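Long-range contact in citryl-CoA lyase (Hydrogenobacter thermophilus, PDB 6HXP), which probably cleaves citryl-CoA into acetyl-CoA and oxaloacetate, and binds coenzyme A as a member of the citrate synthase family: residues Leu128-His139 / Ile176-Asn187. Numbering follows the deposited sequence. Where two conformers were deposited one is given.
Sequences LETKKPIPGYGH and IGRQKGKKLVLN. With COA (coenzyme A), chain B.
The side-chain amide of Asn187 holds the backbone carbonyl of Gly138: ND2 gives a nearly straight hydrogen bond to Gly138 O (3.0 Å, 168° at the hydrogen), the acceptor lying in the plane of the asparagine amide. Two main-chain bonds flank it, Gly138 N to Val185 O at 2.8 Å and Asn187 N to Gly136 O at 2.9 Å, which makes Tyr137 and Leu186 a single beta bridge. CD1 of Ile176 lies over one face of the Tyr137 ring, a CH-pi contact 4.2 Å from the centroid, and meets CD1 of Ile134 tip to tip at 3.5 Å. With CG beside its backbone N (chi1 -63°), Tyr137 directs its ring towards helix 164-180, where OH bonds to Ala169 O.

The two segments form much of the coenzyme A pocket in this citrate synthase-family member, which Arg140 helps to complete. They illustrate adenine recognition by main chain next to a chain-to-chain bridge: Ile134 N donates to N1A of the coenzyme, while its N6A donates to the carbonyls of Ile134 and Tyr137. CD1 of Leu184 packs 3.6 Å from C4A of the coenzyme, and Lys180, bent at chi3 and chi4, places NZ in a 2.7 Å hydrogen bond with O8A, a phosphate oxygen of the coenzyme.

Further out, Asn187 OD1 caps Gly190 N at the start of helix 188-198. Were Asn187 replaced by alanine, Gly138 O and that helix start would probably both lose their side-chain partner.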
# COMPACT_ATOMS: atom_id res chain seq x y z
N LEU A 128 26.04 25.64 6.09
CA LEU A 128 25.44 26.95 5.82
C LEU A 128 26.00 27.57 4.55
O LEU A 128 25.24 28.19 3.81
CB LEU A 128 25.64 27.92 7.00
CG LEU A 128 24.88 27.56 8.29
CD1 LEU A 128 25.25 28.50 9.41
CD2 LEU A 128 23.38 27.61 8.08
N GLU A 129 27.30 27.36 4.27
CA GLU A 129 27.95 27.88 3.07
C GLU A 129 27.38 27.30 1.78
O GLU A 129 27.20 28.04 0.81
CB GLU A 129 29.47 27.62 3.10
CG GLU A 129 30.24 28.65 3.90
CD GLU A 129 31.72 28.36 4.08
OE1 GLU A 129 32.42 29.24 4.64
OE2 GLU A 129 32.17 27.26 3.69
N THR A 130 27.12 25.98 1.75
CA THR A 130 26.60 25.29 0.57
C THR A 130 25.06 25.31 0.47
O THR A 130 24.51 24.67 -0.44
CB THR A 130 27.17 23.87 0.53
OG1 THR A 130 26.80 23.18 1.72
CG2 THR A 130 28.70 23.86 0.37
N LYS A 131 24.36 26.04 1.38
CA LYS A 131 22.90 26.21 1.38
C LYS A 131 22.14 24.86 1.40
O LYS A 131 21.01 24.77 0.90
CB LYS A 131 22.44 27.12 0.21
CG LYS A 131 22.78 28.60 0.41
CD LYS A 131 24.11 28.99 -0.21
CE LYS A 131 24.00 29.38 -1.67
NZ LYS A 131 25.32 29.76 -2.24
N LYS A 132 22.75 23.84 2.03
CA LYS A 132 22.15 22.51 2.15
C LYS A 132 21.40 22.51 3.48
O LYS A 132 21.96 22.97 4.47
CB LYS A 132 23.26 21.44 2.17
CG LYS A 132 22.80 20.04 1.74
CD LYS A 132 22.62 19.10 2.92
CE LYS A 132 21.67 17.95 2.64
NZ LYS A 132 21.32 17.21 3.88
N PRO A 133 20.13 22.06 3.55
CA PRO A 133 19.44 22.05 4.85
C PRO A 133 20.11 21.12 5.86
O PRO A 133 20.54 20.04 5.50
CB PRO A 133 18.02 21.57 4.51
CG PRO A 133 17.91 21.63 3.03
CD PRO A 133 19.28 21.49 2.48
N ILE A 134 20.25 21.56 7.10
CA ILE A 134 20.82 20.73 8.15
C ILE A 134 19.67 19.89 8.70
O ILE A 134 18.71 20.45 9.23
CB ILE A 134 21.53 21.54 9.26
CG1 ILE A 134 22.57 22.52 8.65
CG2 ILE A 134 22.25 20.56 10.21
CD1 ILE A 134 22.92 23.66 9.56
N PRO A 135 19.72 18.55 8.58
CA PRO A 135 18.56 17.75 9.00
C PRO A 135 18.33 17.70 10.49
O PRO A 135 19.29 17.56 11.25
CB PRO A 135 18.86 16.35 8.45
CG PRO A 135 20.33 16.32 8.37
CD PRO A 135 20.76 17.70 7.98
N GLY A 136 17.07 17.80 10.88
CA GLY A 136 16.68 17.77 12.29
C GLY A 136 16.63 19.13 12.97
O GLY A 136 16.42 19.17 14.18
N TYR A 137 16.78 20.24 12.20
CA TYR A 137 16.77 21.59 12.74
C TYR A 137 15.73 22.45 12.07
O TYR A 137 15.47 22.31 10.87
CB TYR A 137 18.16 22.23 12.60
CG TYR A 137 19.19 21.46 13.38
CD1 TYR A 137 19.84 20.37 12.81
CD2 TYR A 137 19.44 21.75 14.71
CE1 TYR A 137 20.67 19.55 13.57
CE2 TYR A 137 20.33 20.99 15.46
CZ TYR A 137 20.94 19.88 14.89
OH TYR A 137 21.76 19.06 15.62
N GLY A 138 15.18 23.36 12.87
CA GLY A 138 14.17 24.31 12.44
C GLY A 138 12.74 23.88 12.68
O GLY A 138 12.42 22.70 12.65
N HIS A 139 11.85 24.88 12.85
CA HIS A 139 10.43 24.64 13.06
C HIS A 139 9.66 25.87 12.62
O HIS A 139 10.16 26.98 12.80
CB HIS A 139 10.14 24.35 14.54
CG HIS A 139 8.79 23.77 14.80
ND1 HIS A 139 7.66 24.58 14.91
CD2 HIS A 139 8.42 22.48 14.98
CE1 HIS A 139 6.65 23.75 15.16
NE2 HIS A 139 7.07 22.48 15.24
N ILE A 176 24.34 27.01 15.01
CA ILE A 176 23.57 27.57 13.89
C ILE A 176 23.09 28.97 14.30
O ILE A 176 23.23 29.92 13.52
CB ILE A 176 22.38 26.66 13.46
CG1 ILE A 176 22.87 25.33 12.87
CG2 ILE A 176 21.52 27.38 12.42
CD1 ILE A 176 21.75 24.25 12.83
N GLY A 177 22.58 29.09 15.53
CA GLY A 177 22.13 30.37 16.09
C GLY A 177 23.20 31.41 16.12
O GLY A 177 22.95 32.58 15.77
N ARG A 178 24.41 31.00 16.51
CA ARG A 178 25.59 31.85 16.59
C ARG A 178 26.00 32.35 15.19
O ARG A 178 26.27 33.54 15.02
CB ARG A 178 26.73 31.05 17.23
CG ARG A 178 27.86 31.88 17.78
CD ARG A 178 28.81 31.00 18.57
NE ARG A 178 28.31 30.68 19.91
CZ ARG A 178 28.12 29.45 20.38
NH1 ARG A 178 27.70 29.27 21.63
NH2 ARG A 178 28.34 28.39 19.62
N GLN A 179 26.03 31.45 14.20
CA GLN A 179 26.41 31.79 12.82
C GLN A 179 25.33 32.55 12.06
O GLN A 179 25.68 33.47 11.31
CB GLN A 179 26.87 30.54 12.06
CG GLN A 179 28.22 30.04 12.57
CD GLN A 179 28.83 28.96 11.73
OE1 GLN A 179 28.68 28.91 10.50
NE2 GLN A 179 29.55 28.05 12.36
N LYS A 180 24.06 32.23 12.24
CA LYS A 180 22.98 32.95 11.55
C LYS A 180 22.47 34.23 12.27
O LYS A 180 21.75 35.01 11.65
CB LYS A 180 21.78 32.02 11.30
CG LYS A 180 22.11 30.86 10.36
CD LYS A 180 20.90 30.39 9.55
CE LYS A 180 20.93 30.85 8.11
NZ LYS A 180 20.91 32.33 7.98
N GLY A 181 22.77 34.38 13.56
CA GLY A 181 22.20 35.47 14.36
C GLY A 181 20.70 35.29 14.58
O GLY A 181 20.02 36.23 15.00
N LYS A 182 20.17 34.08 14.31
CA LYS A 182 18.76 33.71 14.42
C LYS A 182 18.74 32.26 14.87
O LYS A 182 19.32 31.41 14.19
CB LYS A 182 18.04 33.83 13.07
CG LYS A 182 17.69 35.25 12.66
CD LYS A 182 16.52 35.31 11.67
CE LYS A 182 16.79 34.65 10.34
NZ LYS A 182 17.89 35.32 9.59
N LYS A 183 18.07 31.97 15.97
CA LYS A 183 18.03 30.61 16.51
C LYS A 183 17.19 29.67 15.65
O LYS A 183 16.12 30.06 15.19
CB LYS A 183 17.54 30.64 17.97
CG LYS A 183 18.01 29.46 18.80
CD LYS A 183 17.58 29.60 20.25
CE LYS A 183 18.19 28.55 21.16
NZ LYS A 183 17.90 27.15 20.71
N LEU A 184 17.72 28.45 15.38
CA LEU A 184 17.04 27.37 14.65
C LEU A 184 17.04 26.19 15.64
O LEU A 184 18.09 25.64 15.94
CB LEU A 184 17.78 26.95 13.37
CG LEU A 184 17.33 27.60 12.08
CD1 LEU A 184 18.35 27.36 11.01
CD2 LEU A 184 16.01 27.06 11.62
N VAL A 185 15.87 25.77 16.07
CA VAL A 185 15.76 24.75 17.12
C VAL A 185 16.17 23.37 16.65
O VAL A 185 15.93 23.01 15.50
CB VAL A 185 14.33 24.72 17.73
CG1 VAL A 185 13.90 26.11 18.21
CG2 VAL A 185 13.32 24.13 16.77
N LEU A 186 16.63 22.56 17.60
CA LEU A 186 16.77 21.11 17.39
C LEU A 186 15.32 20.61 17.49
O LEU A 186 14.72 20.69 18.55
CB LEU A 186 17.64 20.49 18.49
CG LEU A 186 17.72 18.96 18.47
CD1 LEU A 186 18.36 18.45 17.22
CD2 LEU A 186 18.47 18.43 19.67
N ASN A 187 14.75 20.18 16.39
CA ASN A 187 13.35 19.75 16.38
C ASN A 187 13.22 18.32 16.83
O ASN A 187 14.22 17.60 17.01
CB ASN A 187 12.66 20.03 15.02
CG ASN A 187 13.19 19.21 13.88
OD1 ASN A 187 13.38 18.00 14.00
ND2 ASN A 187 13.32 19.85 12.70
N1A COA B . 19.44 24.25 8.14
C2A COA B . 19.95 25.38 7.61
N3A COA B . 19.31 26.52 7.31
C4A COA B . 18.01 26.43 7.60
C5A COA B . 17.34 25.34 8.13
C6A COA B . 18.12 24.20 8.41
N6A COA B . 17.62 23.09 8.96
N7A COA B . 16.00 25.62 8.30
C8A COA B . 15.88 26.86 7.89
N9A COA B . 17.06 27.42 7.46
C1B COA B . 17.29 28.80 7.04
C2B COA B . 16.08 29.53 6.43
O2B COA B . 16.16 29.51 5.01
C3B COA B . 16.28 30.93 6.99
O3B COA B . 17.33 31.61 6.27
P3B COA B . 17.48 33.22 6.07
O7A COA B . 16.33 33.96 6.67
O8A COA B . 18.83 33.59 6.70
O9A COA B . 17.60 33.43 4.55
C4B COA B . 16.82 30.65 8.39
O4B COA B . 17.71 29.54 8.17
C5B COA B . 15.81 30.27 9.44
O5B COA B . 14.65 31.12 9.37
P1A COA B . 13.20 30.63 9.92
O1A COA B . 12.15 31.61 9.56
O2A COA B . 13.38 30.41 11.42
O3A COA B . 12.90 29.21 9.26
P2A COA B . 11.81 28.72 8.21
O4A COA B . 10.46 29.17 8.61
O5A COA B . 12.26 29.25 6.84
O6A COA B . 11.93 27.09 8.10
CBP COA B . 11.06 24.82 8.17
CCP COA B . 10.92 26.25 8.69
CDP COA B . 10.40 23.88 9.18
CEP COA B . 10.30 24.72 6.84
CAP COA B . 12.53 24.40 7.93
OAP COA B . 13.42 24.87 8.93
C9P COA B . 12.72 22.89 7.73
O9P COA B . 12.49 22.38 6.64
N8P COA B . 13.16 22.20 8.78
C7P COA B . 13.54 20.80 8.70
C6P COA B . 14.87 20.61 8.00
C5P COA B . 15.12 19.17 7.60
O5P COA B . 15.14 18.27 8.44
N4P COA B . 15.33 18.96 6.30
C3P COA B . 16.09 17.84 5.77
C2P COA B . 15.35 16.51 5.84
S1P COA B . 13.78 16.72 4.97
O HOH W 1 13.39 27.05 14.78